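Local coordinates for protein pyruvate-formate lyase-activating enzyme (Bacteroides vulgatus ATCC 8482, PDB 3CAN) that is probably an activating enzyme of the radical SAM superfamily, whose members are built on a full or partial TIM-barrel fold, at residues V37-L42 / L58-K63; R87-D92 / A120-H125; I129-Y134 / Q166-L171. One frame throughout, in Å; residues are numbered along the deposited sequence.

Interaction 1: residues V37-L42 / L58-K63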
ATOM      1  N   VAL A  37       8.956  -1.441  -7.337  1.00 13.59           N
ATOM      2  CA  VAL A  37       9.889  -2.191  -6.495  1.00 13.46           C
ATOM      3  C   VAL A  37      10.439  -1.304  -5.377  1.00 13.46           C
ATOM      4  O   VAL A  37      10.979  -0.231  -5.628  1.00 14.55           O
ATOM      5  CB  VAL A  37      11.067  -2.748  -7.290  1.00 13.81           C
ATOM      6  CG1 VAL A  37      11.987  -3.555  -6.371  1.00 14.72           C
ATOM      7  CG2 VAL A  37      10.564  -3.606  -8.493  1.00 13.43           C
ATOM      8  N   ASP A  38      10.310  -1.777  -4.153  1.00 14.44           N
ATOM      9  CA  ASP A  38      10.944  -1.162  -2.981  1.00 14.64           C
ATOM     10  C   ASP A  38      12.431  -1.502  -2.962  1.00 15.56           C
ATOM     11  O   ASP A  38      12.802  -2.675  -2.777  1.00 16.20           O
ATOM     12  CB  ASP A  38      10.240  -1.677  -1.727  1.00 14.49           C
ATOM     13  CG  ASP A  38      10.805  -1.129  -0.426  1.00 15.52           C
ATOM     14  OD1 ASP A  38      11.812  -0.391  -0.431  1.00 15.74           O
ATOM     15  OD2 ASP A  38      10.245  -1.506   0.636  1.00 17.57           O
ATOM     16  N   THR A  39      13.284  -0.501  -3.175  1.00 15.82           N
ATOM     17  CA  THR A  39      14.729  -0.696  -3.233  1.00 16.32           C
ATOM     18  C   THR A  39      15.445  -0.079  -2.011  1.00 16.38           C
ATOM     19  O   THR A  39      16.670   0.095  -2.014  1.00 17.25           O
ATOM     20  CB  THR A  39      15.328  -0.088  -4.521  1.00 16.60           C
ATOM     21  OG1 THR A  39      15.066   1.317  -4.550  1.00 17.39           O
ATOM     22  CG2 THR A  39      14.735  -0.764  -5.783  1.00 16.89           C
ATOM     23  N   THR A  40      14.680   0.225  -0.968  1.00 16.16           N
ATOM     24  CA  THR A  40      15.214   0.877   0.224  1.00 16.66           C
ATOM     25  C   THR A  40      16.516   0.221   0.681  1.00 17.68           C
ATOM     26  O   THR A  40      17.533   0.900   0.858  1.00 17.94           O
ATOM     27  CB  THR A  40      14.192   0.856   1.372  1.00 15.69           C
ATOM     28  OG1 THR A  40      12.940   1.434   0.945  1.00 15.29           O
ATOM     29  CG2 THR A  40      14.723   1.613   2.593  1.00 16.03           C
ATOM     30  N   LEU A  41      16.486  -1.102   0.837  1.00 18.41           N
ATOM     31  CA  LEU A  41      17.616  -1.847   1.416  1.00 19.12           C
ATOM     32  C   LEU A  41      18.574  -2.504   0.420  1.00 19.74           C
ATOM     33  O   LEU A  41      19.390  -3.347   0.815  1.00 19.17           O
ATOM     34  CB  LEU A  41      17.081  -2.898   2.389  1.00 18.99           C
ATOM     35  CG  LEU A  41      16.245  -2.353   3.558  1.00 20.36           C
ATOM     36  CD1 LEU A  41      15.645  -3.506   4.363  1.00 20.96           C
ATOM     37  CD2 LEU A  41      17.079  -1.451   4.460  1.00 20.35           C
ATOM     38  N   LEU A  42      18.495  -2.126  -0.850  1.00 20.74           N
ATOM     39  CA  LEU A  42      19.369  -2.702  -1.878  1.00 21.98           C
ATOM     40  C   LEU A  42      20.790  -2.190  -1.693  1.00 23.73           C
ATOM     41  O   LEU A  42      21.036  -0.986  -1.723  1.00 24.74           O
ATOM     42  CB  LEU A  42      18.895  -2.363  -3.292  1.00 22.57           C
ATOM     43  CG  LEU A  42      18.299  -3.449  -4.170  1.00 24.41           C
ATOM     44  CD1 LEU A  42      18.121  -2.935  -5.598  1.00 22.84           C
ATOM     45  CD2 LEU A  42      19.131  -4.729  -4.134  1.00 22.94           C
ATOM     46  N   LEU A  58      10.248   3.079  -8.661  1.00 14.64           N
ATOM     47  CA  LEU A  58      10.890   2.645  -7.432  1.00 15.07           C
ATOM     48  C   LEU A  58      10.179   3.265  -6.243  1.00 14.66           C
ATOM     49  O   LEU A  58       9.661   4.387  -6.322  1.00 14.05           O
ATOM     50  CB  LEU A  58      12.368   3.042  -7.387  1.00 15.63           C
ATOM     51  CG  LEU A  58      13.359   2.443  -8.383  1.00 16.36           C
ATOM     52  CD1 LEU A  58      14.784   2.615  -7.880  1.00 16.15           C
ATOM     53  CD2 LEU A  58      13.063   0.971  -8.741  1.00 15.58           C
ATOM     54  N   LEU A  59      10.162   2.524  -5.141  1.00 14.61           N
ATOM     55  CA  LEU A  59       9.600   2.972  -3.873  1.00 15.40           C
ATOM     56  C   LEU A  59      10.725   2.938  -2.858  1.00 15.89           C
ATOM     57  O   LEU A  59      11.428   1.938  -2.751  1.00 15.60           O
ATOM     58  CB  LEU A  59       8.480   2.026  -3.418  1.00 15.99           C
ATOM     59  CG  LEU A  59       7.415   1.689  -4.462  1.00 16.49           C
ATOM     60  CD1 LEU A  59       6.501   0.580  -3.958  1.00 17.60           C
ATOM     61  CD2 LEU A  59       6.610   2.946  -4.837  1.00 17.15           C
ATOM     62  N   ILE A  60      10.939   4.032  -2.140  1.00 15.24           N
ATOM     63  CA  ILE A  60      11.952   4.031  -1.085  1.00 15.66           C
ATOM     64  C   ILE A  60      11.388   4.654   0.178  1.00 14.90           C
ATOM     65  O   ILE A  60      10.777   5.724   0.116  1.00 13.99           O
ATOM     66  CB  ILE A  60      13.239   4.790  -1.515  1.00 15.81           C
ATOM     67  CG1 ILE A  60      13.827   4.174  -2.783  1.00 17.22           C
ATOM     68  CG2 ILE A  60      14.279   4.749  -0.401  1.00 15.84           C
ATOM     69  CD1 ILE A  60      14.932   5.004  -3.468  1.00 17.97           C
ATOM     70  N   ASP A  61      11.614   3.995   1.317  1.00 14.71           N
ATOM     71  CA  ASP A  61      11.218   4.513   2.624  1.00 15.88           C
ATOM     72  C   ASP A  61      12.314   5.446   3.134  1.00 16.17           C
ATOM     73  O   ASP A  61      13.497   5.117   3.056  1.00 16.19           O
ATOM     74  CB  ASP A  61      11.061   3.384   3.648  1.00 16.99           C
ATOM     75  CG  ASP A  61       9.861   2.516   3.394  1.00 19.69           C
ATOM     76  OD1 ASP A  61       9.056   2.824   2.501  1.00 20.22           O
ATOM     77  OD2 ASP A  61       9.732   1.498   4.103  1.00 23.57           O
ATOM     78  N   LEU A  62      11.910   6.592   3.668  1.00 15.77           N
ATOM     79  CA  LEU A  62      12.839   7.501   4.337  1.00 15.58           C
ATOM     80  C   LEU A  62      12.353   7.733   5.768  1.00 15.47           C
ATOM     81  O   LEU A  62      11.711   8.731   6.072  1.00 15.34           O
ATOM     82  CB  LEU A  62      12.927   8.805   3.559  1.00 15.60           C
ATOM     83  CG  LEU A  62      13.949   9.834   4.021  1.00 16.45           C
ATOM     84  CD1 LEU A  62      15.345   9.200   4.032  1.00 18.50           C
ATOM     85  CD2 LEU A  62      13.894  11.061   3.119  1.00 17.30           C
ATOM     86  N   LYS A  63      12.653   6.773   6.637  0.50 15.66           N
ATOM     87  CA  LYS A  63      12.119   6.771   8.002  0.50 15.94           C
ATOM     88  C   LYS A  63      12.712   7.875   8.868  0.50 15.65           C
ATOM     89  O   LYS A  63      12.009   8.466   9.697  0.50 15.78           O
ATOM     90  CB  LYS A  63      12.304   5.400   8.664  0.50 16.31           C
ATOM     91  CG  LYS A  63      11.119   4.465   8.440  0.50 17.82           C
ATOM     92  CD  LYS A  63      11.278   3.130   9.166  0.50 17.82           C
ATOM     93  CE  LYS A  63      11.658   2.007   8.201  0.50 19.95           C
ATOM     94  NZ  LYS A  63      12.181   0.783   8.879  0.50 18.77           N
TER
HETATM   95  O   HOH W   1      10.556  -0.917   3.186  1.00 44.34           O
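Thr-40 lays its hydroxyl over the backbone of Ile-60 and Asp-61, with OG1 3.4 Å from the CA of Ile-60. The same OG1 of Thr-40 accepts Asp-61 N in a nearly straight bond (2.9 Å, 173° at the hydrogen). Just before it, the chains pair as neighbouring parallel strands of a beta-alpha-beta unit, strand 35-38, helix 45-53 and strand 57-61. Leu-59 holds both regular bonds, giving its N to Val-37 O and taking Thr-39 N on its own O (3.1 Å). Once the first chain leaves the sheet into the type I turn Thr-39 to Leu-42, a threonine suits the next place, since its hydroxyl can stand in for the missing carbonyl.

Asp-38 fixes that hydroxyl. Its CG lies anti to the backbone N (chi1 179°), which swings the carboxylate along the chain, where OD1 takes Thr-40 N in an Asx turn. OD1 also receives the Thr-40 hydroxyl, OG1 to OD1 a short 2.5 Å, on its syn side and slightly out of the carboxylate plane. On the face of Val-37 the contact is mostly apolar: the methyl CG2 of Thr-39 rests 3.8 Å from Leu-58 CD2, the two side chains crossing at about a right angle, while the polar Thr-39 OG1 lies against Ile-60 CG1. Branched and aliphatic residues suit this buried face, which helices 45-53 and 79-90 cover.

The carboxylates of Asp-38 and Asp-61 stay 4.6 Å apart, OD2 to OD2, at the C-terminal strand ends, the edge where active sites of TIM-barrel-like folds usually lie. One water donates to both of these oxygens, Gly-11 N to Asp-38 OD2, and Arg-98 forms a salt bridge with Asp-61 OD1; together they probably offset the repulsion between the acids.

Interaction 2: residues R87-D92 / A120-H125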
ATOM      1  N   ARG A  87      21.032   7.767  -6.034  1.00 20.11           N
ATOM      2  CA  ARG A  87      21.318   7.039  -7.272  1.00 20.86           C
ATOM      3  C   ARG A  87      20.118   7.019  -8.214  1.00 20.46           C
ATOM      4  O   ARG A  87      20.279   7.236  -9.421  1.00 20.25           O
ATOM      5  CB  ARG A  87      21.809   5.618  -7.005  1.00 21.46           C
ATOM      6  CG  ARG A  87      22.557   5.061  -8.216  1.00 22.74           C
ATOM      7  CD  ARG A  87      23.108   3.678  -7.985  1.00 23.22           C
ATOM      8  NE  ARG A  87      23.769   3.180  -9.196  1.00 24.56           N
ATOM      9  CZ  ARG A  87      25.027   3.463  -9.550  1.00 25.72           C
ATOM     10  NH1 ARG A  87      25.524   2.959 -10.675  1.00 23.83           N
ATOM     11  NH2 ARG A  87      25.799   4.233  -8.787  1.00 26.56           N
ATOM     12  N   VAL A  88      18.930   6.768  -7.676  1.00 19.89           N
ATOM     13  CA  VAL A  88      17.723   6.761  -8.483  0.50 19.80           C
ATOM     14  C   VAL A  88      17.446   8.152  -9.066  1.00 19.42           C
ATOM     15  O   VAL A  88      17.113   8.288 -10.249  1.00 19.12           O
ATOM     16  CB  VAL A  88      16.530   6.243  -7.669  0.50 19.79           C
ATOM     17  CG1 VAL A  88      15.267   6.218  -8.513  0.50 19.38           C
ATOM     18  CG2 VAL A  88      16.855   4.836  -7.117  0.50 19.11           C
ATOM     19  N   ALA A  89      17.605   9.177  -8.237  1.00 19.15           N
ATOM     20  CA  ALA A  89      17.422  10.558  -8.684  1.00 19.49           C
ATOM     21  C   ALA A  89      18.385  10.920  -9.820  1.00 19.65           C
ATOM     22  O   ALA A  89      17.986  11.551 -10.821  1.00 19.03           O
ATOM     23  CB  ALA A  89      17.594  11.507  -7.513  1.00 18.82           C
ATOM     24  N   GLU A  90      19.654  10.521  -9.670  1.00 19.41           N
ATOM     25  CA  GLU A  90      20.681  10.817 -10.685  1.00 19.87           C
ATOM     26  C   GLU A  90      20.471  10.037 -11.987  1.00 19.71           C
ATOM     27  O   GLU A  90      20.939  10.451 -13.057  1.00 19.67           O
ATOM     28  CB  GLU A  90      22.085  10.535 -10.134  1.00 20.09           C
ATOM     29  CG  GLU A  90      22.541  11.560  -9.107  1.00 21.03           C
ATOM     30  CD  GLU A  90      23.895  11.247  -8.477  1.00 22.17           C
ATOM     31  OE1 GLU A  90      24.454  10.152  -8.712  1.00 27.40           O
ATOM     32  OE2 GLU A  90      24.396  12.106  -7.730  1.00 24.70           O
ATOM     33  N   ALA A  91      19.768   8.914 -11.885  1.00 18.96           N
ATOM     34  CA  ALA A  91      19.388   8.102 -13.038  1.00 19.11           C
ATOM     35  C   ALA A  91      18.167   8.654 -13.775  1.00 19.15           C
ATOM     36  O   ALA A  91      17.780   8.098 -14.795  1.00 19.42           O
ATOM     37  CB  ALA A  91      19.123   6.672 -12.593  1.00 18.74           C
ATOM     38  N   ASP A  92      17.582   9.740 -13.267  1.00 19.28           N
ATOM     39  CA  ASP A  92      16.388  10.371 -13.825  1.00 19.30           C
ATOM     40  C   ASP A  92      15.229   9.380 -13.975  1.00 18.96           C
ATOM     41  O   ASP A  92      14.595   9.302 -15.018  1.00 19.41           O
ATOM     42  CB  ASP A  92      16.701  11.045 -15.165  1.00 20.12           C
ATOM     43  CG  ASP A  92      15.602  11.998 -15.614  1.00 21.30           C
ATOM     44  OD1 ASP A  92      14.879  12.552 -14.753  1.00 23.17           O
ATOM     45  OD2 ASP A  92      15.489  12.211 -16.833  1.00 24.88           O
ATOM     46  N   ALA A 120      14.873  17.899  -1.983  1.00 14.43           N
ATOM     47  CA  ALA A 120      14.791  19.065  -2.864  1.00 15.36           C
ATOM     48  C   ALA A 120      16.091  19.291  -3.641  1.00 15.66           C
ATOM     49  O   ALA A 120      16.089  19.800  -4.760  1.00 15.64           O
ATOM     50  CB  ALA A 120      14.445  20.303  -2.043  1.00 15.50           C
ATOM     51  N   SER A 121      17.204  18.895  -3.040  1.00 16.09           N
ATOM     52  CA  SER A 121      18.527  19.082  -3.635  1.00 17.09           C
ATOM     53  C   SER A 121      18.837  18.097  -4.757  1.00 17.01           C
ATOM     54  O   SER A 121      19.778  18.303  -5.518  1.00 16.59           O
ATOM     55  CB  SER A 121      19.603  18.993  -2.539  1.00 17.42           C
ATOM     56  OG  SER A 121      19.812  17.663  -2.107  1.00 20.23           O
ATOM     57  N   LEU A 122      18.054  17.026  -4.868  1.00 17.33           N
ATOM     58  CA  LEU A 122      18.307  16.004  -5.866  1.00 17.43           C
ATOM     59  C   LEU A 122      17.899  16.468  -7.260  1.00 17.91           C
ATOM     60  O   LEU A 122      16.973  17.278  -7.406  1.00 17.51           O
ATOM     61  CB  LEU A 122      17.581  14.707  -5.495  1.00 17.55           C
ATOM     62  CG  LEU A 122      17.995  14.115  -4.147  1.00 17.25           C
ATOM     63  CD1 LEU A 122      17.089  12.928  -3.756  1.00 16.97           C
ATOM     64  CD2 LEU A 122      19.485  13.714  -4.161  1.00 17.89           C
ATOM     65  N   PRO A 123      18.611  15.977  -8.295  1.00 18.38           N
ATOM     66  CA  PRO A 123      18.386  16.436  -9.661  1.00 18.31           C
ATOM     67  C   PRO A 123      17.026  16.037 -10.229  1.00 18.85           C
ATOM     68  O   PRO A 123      16.565  16.658 -11.195  1.00 19.53           O
ATOM     69  CB  PRO A 123      19.527  15.775 -10.449  1.00 18.88           C
ATOM     70  CG  PRO A 123      19.894  14.601  -9.670  1.00 18.92           C
ATOM     71  CD  PRO A 123      19.691  14.979  -8.228  1.00 18.70           C
ATOM     72  N   ARG A 124      16.426  14.978  -9.677  1.00 17.96           N
ATOM     73  CA  ARG A 124      15.030  14.618  -9.944  1.00 18.14           C
ATOM     74  C   ARG A 124      14.344  14.433  -8.605  1.00 18.16           C
ATOM     75  O   ARG A 124      14.845  13.698  -7.757  1.00 18.10           O
ATOM     76  CB  ARG A 124      14.929  13.314 -10.748  1.00 17.90           C
ATOM     77  CG  ARG A 124      13.487  12.907 -11.073  1.00 17.77           C
ATOM     78  CD  ARG A 124      13.363  11.633 -11.908  1.00 18.44           C
ATOM     79  NE  ARG A 124      11.950  11.312 -12.117  1.00 18.66           N
ATOM     80  CZ  ARG A 124      11.353  11.182 -13.299  1.00 20.55           C
ATOM     81  NH1 ARG A 124      12.031  11.315 -14.436  1.00 21.67           N
ATOM     82  NH2 ARG A 124      10.057  10.919 -13.346  1.00 20.17           N
ATOM     83  N   HIS A 125      13.220  15.116  -8.405  1.00 17.55           N
ATOM     84  CA  HIS A 125      12.452  14.966  -7.162  1.00 17.38           C
ATOM     85  C   HIS A 125      11.581  13.718  -7.218  1.00 17.31           C
ATOM     86  O   HIS A 125      11.294  13.202  -8.319  1.00 17.50           O
ATOM     87  CB  HIS A 125      11.527  16.165  -6.951  1.00 17.30           C
ATOM     88  CG  HIS A 125      12.246  17.450  -6.695  1.00 17.19           C
ATOM     89  ND1 HIS A 125      11.609  18.672  -6.739  1.00 18.14           N
ATOM     90  CD2 HIS A 125      13.538  17.706  -6.383  1.00 17.97           C
ATOM     91  CE1 HIS A 125      12.480  19.627  -6.460  1.00 18.72           C
ATOM     92  NE2 HIS A 125      13.660  19.071  -6.256  1.00 18.26           N
TER
HETATM   93  O   HOH W   2      16.385  15.012 -13.926  1.00 53.11           O
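A Schellman motif ends helix 79-90, and its Asp-92 and Ala-89 meet the loop from Leu-122 to Arg-124 that leaves helix 109-121. Asp-92 takes a left-handed backbone (phi 55°), a shape that Asp adopts more readily than beta-branched residues do, and its N bonds back to Ala-89 O. From this turn its OD1 reaches Arg-124 NH1 in a salt bridge of 3.1 Å. The oxygen lies close to the guanidinium plane, at its edge, yet the nitrogen approaches OD1 from above the carboxylate plane, the two flat groups being turned 52° from each other. Arg-124 gets there because its chain is fully extended from CG to NE, with chi1 at -179°; along the way CD passes 3.4 Å from Asp-92 OD1.

In the alternation of strands and helices that makes up this alpha/beta fold, the two helices are neighbours in the helical layer on one side of the parallel sheet, flanking strand 95-101 in the chain. Each loop here carries the chain from the end of a helix back toward the next strand. The join suits small and rigid residues: Ala-89 CB lies 3.8 Å from Leu-122 CB and also touches the backbone oxygen of Arg-124, while the ring of Pro-123 rests on the last helical turn, its CG 3.8 Å from Ala-89 O and 4.1 Å from Glu-90 CG.

The other terminal nitrogen, Arg-124 NH2, forms a second salt bridge with Glu-127, so that two acids probably limit the group's rotation. A water donates to Asp-92 OD1 and to Pro-123 O, adding a polar link. Within 120-125, His-125 NE2 donates to Ala-120 O (2.9 Å), tying the loop back to the end of its own helix.

Interaction 3: residues I129-Y134 / Q166-L171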
ATOM      1  N   ILE A 129       5.683  12.287  -2.235  1.00 16.60           N
ATOM      2  CA  ILE A 129       6.103  11.851  -0.914  1.00 16.74           C
ATOM      3  C   ILE A 129       4.838  11.482  -0.134  1.00 17.35           C
ATOM      4  O   ILE A 129       3.984  12.338   0.103  1.00 17.64           O
ATOM      5  CB  ILE A 129       6.888  12.941  -0.174  1.00 16.53           C
ATOM      6  CG1 ILE A 129       8.136  13.361  -0.960  1.00 16.61           C
ATOM      7  CG2 ILE A 129       7.302  12.451   1.220  1.00 16.92           C
ATOM      8  CD1 ILE A 129       8.769  14.671  -0.460  1.00 16.19           C
ATOM      9  N   ASN A 130       4.722  10.213   0.240  1.00 17.81           N
ATOM     10  CA  ASN A 130       3.581   9.716   1.008  1.00 18.61           C
ATOM     11  C   ASN A 130       3.891   9.708   2.494  1.00 18.88           C
ATOM     12  O   ASN A 130       4.757   8.948   2.945  1.00 18.49           O
ATOM     13  CB  ASN A 130       3.221   8.296   0.581  1.00 18.97           C
ATOM     14  CG  ASN A 130       2.883   8.206  -0.879  1.00 21.64           C
ATOM     15  OD1 ASN A 130       1.836   8.690  -1.309  1.00 25.69           O
ATOM     16  ND2 ASN A 130       3.783   7.608  -1.661  1.00 21.70           N
ATOM     17  N   LEU A 131       3.210  10.570   3.239  1.00 19.32           N
ATOM     18  CA  LEU A 131       3.288  10.566   4.700  1.00 19.99           C
ATOM     19  C   LEU A 131       2.228   9.589   5.212  1.00 20.93           C
ATOM     20  O   LEU A 131       1.041   9.756   4.944  1.00 20.57           O
ATOM     21  CB  LEU A 131       3.067  11.971   5.279  1.00 20.05           C
ATOM     22  CG  LEU A 131       3.999  13.080   4.777  1.00 20.31           C
ATOM     23  CD1 LEU A 131       3.723  14.391   5.526  1.00 20.35           C
ATOM     24  CD2 LEU A 131       5.459  12.659   4.911  1.00 20.60           C
ATOM     25  N   LEU A 132       2.669   8.554   5.913  1.00 21.90           N
ATOM     26  CA  LEU A 132       1.787   7.493   6.389  1.00 23.04           C
ATOM     27  C   LEU A 132       1.702   7.556   7.916  1.00 23.97           C
ATOM     28  O   LEU A 132       2.545   6.979   8.610  1.00 23.25           O
ATOM     29  CB  LEU A 132       2.323   6.136   5.929  1.00 23.41           C
ATOM     30  CG  LEU A 132       2.701   6.085   4.446  1.00 25.07           C
ATOM     31  CD1 LEU A 132       3.439   4.803   4.100  1.00 26.83           C
ATOM     32  CD2 LEU A 132       1.455   6.252   3.572  1.00 26.56           C
ATOM     33  N   PRO A 133       0.694   8.270   8.444  1.00 25.23           N
ATOM     34  CA  PRO A 133       0.602   8.399   9.893  1.00 26.56           C
ATOM     35  C   PRO A 133       0.480   7.061  10.603  1.00 28.95           C
ATOM     36  O   PRO A 133      -0.267   6.164  10.173  1.00 29.12           O
ATOM     37  CB  PRO A 133      -0.654   9.253  10.100  1.00 26.94           C
ATOM     38  CG  PRO A 133      -0.816   9.990   8.831  1.00 25.92           C
ATOM     39  CD  PRO A 133      -0.373   9.025   7.772  1.00 25.41           C
ATOM     40  N   TYR A 134       1.225   6.945  11.688  1.00 31.34           N
ATOM     41  CA  TYR A 134       1.237   5.748  12.490  1.00 32.78           C
ATOM     42  C   TYR A 134      -0.112   5.596  13.162  1.00 33.82           C
ATOM     43  O   TYR A 134      -0.648   6.546  13.733  1.00 33.93           O
ATOM     44  CB  TYR A 134       2.333   5.860  13.549  1.00 33.59           C
ATOM     45  CG  TYR A 134       2.356   4.751  14.571  1.00 34.27           C
ATOM     46  CD1 TYR A 134       2.969   3.535  14.290  1.00 35.26           C
ATOM     47  CD2 TYR A 134       1.777   4.923  15.829  1.00 35.25           C
ATOM     48  CE1 TYR A 134       3.001   2.514  15.233  1.00 34.96           C
ATOM     49  CE2 TYR A 134       1.799   3.910  16.773  1.00 34.87           C
ATOM     50  CZ  TYR A 134       2.413   2.707  16.471  1.00 34.94           C
ATOM     51  OH  TYR A 134       2.437   1.697  17.405  1.00 35.04           O
ATOM     52  N   GLN A 166       1.349  20.326   9.128  1.00 28.00           N
ATOM     53  CA  GLN A 166       2.604  21.057   9.237  1.00 28.17           C
ATOM     54  C   GLN A 166       3.695  20.353   8.434  1.00 27.08           C
ATOM     55  O   GLN A 166       4.482  21.009   7.764  1.00 27.02           O
ATOM     56  CB  GLN A 166       3.006  21.240  10.708  1.00 28.50           C
ATOM     57  CG  GLN A 166       2.153  22.302  11.428  1.00 30.12           C
ATOM     58  CD  GLN A 166       2.279  22.273  12.957  1.00 30.86           C
ATOM     59  OE1 GLN A 166       2.781  21.306  13.536  1.00 36.47           O
ATOM     60  NE2 GLN A 166       1.814  23.337  13.611  1.00 33.57           N
ATOM     61  N   CYS A 167       3.719  19.021   8.472  1.00 26.21           N
ATOM     62  CA  CYS A 167       4.709  18.258   7.697  1.00 26.11           C
ATOM     63  C   CYS A 167       4.481  18.414   6.192  1.00 24.67           C
ATOM     64  O   CYS A 167       5.418  18.580   5.413  1.00 23.72           O
ATOM     65  CB  CYS A 167       4.676  16.785   8.090  1.00 26.24           C
ATOM     66  SG  CYS A 167       5.243  16.475   9.778  1.00 26.94           S
ATOM     67  N   ILE A 168       3.220  18.357   5.784  1.00 23.88           N
ATOM     68  CA  ILE A 168       2.881  18.588   4.393  1.00 23.08           C
ATOM     69  C   ILE A 168       3.306  19.986   3.952  1.00 22.74           C
ATOM     70  O   ILE A 168       3.842  20.153   2.853  1.00 22.66           O
ATOM     71  CB  ILE A 168       1.368  18.394   4.147  1.00 23.26           C
ATOM     72  CG1 ILE A 168       0.980  16.923   4.356  1.00 23.14           C
ATOM     73  CG2 ILE A 168       0.986  18.875   2.751  1.00 24.09           C
ATOM     74  CD1 ILE A 168       1.563  15.941   3.331  1.00 25.05           C
ATOM     75  N   GLN A 169       3.063  20.986   4.797  1.00 22.66           N
ATOM     76  CA  GLN A 169       3.430  22.358   4.467  1.00 22.21           C
ATOM     77  C   GLN A 169       4.935  22.518   4.278  1.00 21.45           C
ATOM     78  O   GLN A 169       5.374  23.186   3.347  1.00 21.15           O
ATOM     79  CB  GLN A 169       2.948  23.341   5.536  1.00 22.89           C
ATOM     80  CG  GLN A 169       3.098  24.803   5.137  1.00 24.12           C
ATOM     81  CD  GLN A 169       2.276  25.140   3.899  1.00 28.09           C
ATOM     82  OE1 GLN A 169       1.059  24.965   3.887  1.00 29.95           O
ATOM     83  NE2 GLN A 169       2.941  25.602   2.850  1.00 29.97           N
ATOM     84  N   ILE A 170       5.715  21.928   5.179  1.00 20.96           N
ATOM     85  CA  ILE A 170       7.178  21.985   5.091  0.50 20.84           C
ATOM     86  C   ILE A 170       7.646  21.445   3.741  1.00 20.93           C
ATOM     87  O   ILE A 170       8.401  22.089   3.015  1.00 19.96           O
ATOM     88  CB  ILE A 170       7.844  21.176   6.232  0.50 20.82           C
ATOM     89  CG1 ILE A 170       7.633  21.877   7.582  0.50 20.99           C
ATOM     90  CG2 ILE A 170       9.343  20.998   5.972  0.50 20.89           C
ATOM     91  CD1 ILE A 170       7.820  20.967   8.785  0.50 20.69           C
ATOM     92  N   LEU A 171       7.192  20.246   3.398  1.00 20.71           N
ATOM     93  CA  LEU A 171       7.613  19.631   2.152  1.00 21.15           C
ATOM     94  C   LEU A 171       7.198  20.487   0.939  1.00 21.29           C
ATOM     95  O   LEU A 171       7.992  20.685   0.013  1.00 20.63           O
ATOM     96  CB  LEU A 171       7.058  18.202   2.066  1.00 21.15           C
ATOM     97  CG  LEU A 171       7.652  17.229   3.083  1.00 20.95           C
ATOM     98  CD1 LEU A 171       6.781  15.964   3.220  1.00 22.21           C
ATOM     99  CD2 LEU A 171       9.111  16.884   2.719  1.00 20.75           C
TER
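Leu-131 turns its CG beside its backbone N (chi1 -56°) and extends beyond it, while Ile-168 folds its chain at both torsions (chi2 -67°), a bend that carries CD1 back across Leu-131. The pair belongs to the classic packing of a helix on a parallel sheet in an alpha/beta fold: helix 161-173 runs nearly antiparallel to strand 128-133, the short segments 165° apart in direction and 10.3 Å between axes. Alternate residues of the strand face the helix, Ile-129 and Leu-131; from the helix Cys-167 and Leu-171 point at the strand, and Ile-168 curls in from the flank.

Leu-131 divides its fork between them. One branch, CD1, lies 3.6 Å from Cys-167 CB, where a short side chain lets the leucine come close to the helix. The other, CD2, meets Leu-171 CD1 tip to tip at 3.9 Å. One turn further along the helix than Cys-167, the same Leu-171 serves both strand residues, its CD2 lying against Ile-129 CD1 as the two side chains cross at a slant. Such forked aliphatic chains suit a buried interface, since they fill it in several directions and bring no polar atom to be satisfied. Helix 109-121 closes one flank, through Ile-112 and Ala-116, and Ile-180 of strand 178-180, outermost in this chain, packs on Leu-131 and Ile-168.

The tightest touch lies where Leu-131 and Ile-168 run alongside one another in opposite senses: their CD1 methyls approach to 3.4 Å, less than ordinary carbon contact.

Followed from the N terminus, the three contacts come in series; none nests in or crosses another. Interaction 1 closes the loop around helix 45-53, joining two neighbouring strands of the parallel sheet. Interaction 2 then spans strand 95-101 and most of helix 109-121, tying two helix ends over the sheet. Interaction 3 follows a few residues later and closes the loop from strand 128-133 to helix 161-173, part of which is not modelled. Leu-58 and Ile-60 of interaction 1 lie against Val-88 of interaction 2, whose two conformers leave the exact fit doubtful. Interactions 1 and 3 share the sheet without touching, their centres about 17 Å apart; 2 and 3 adjoin only along the chain.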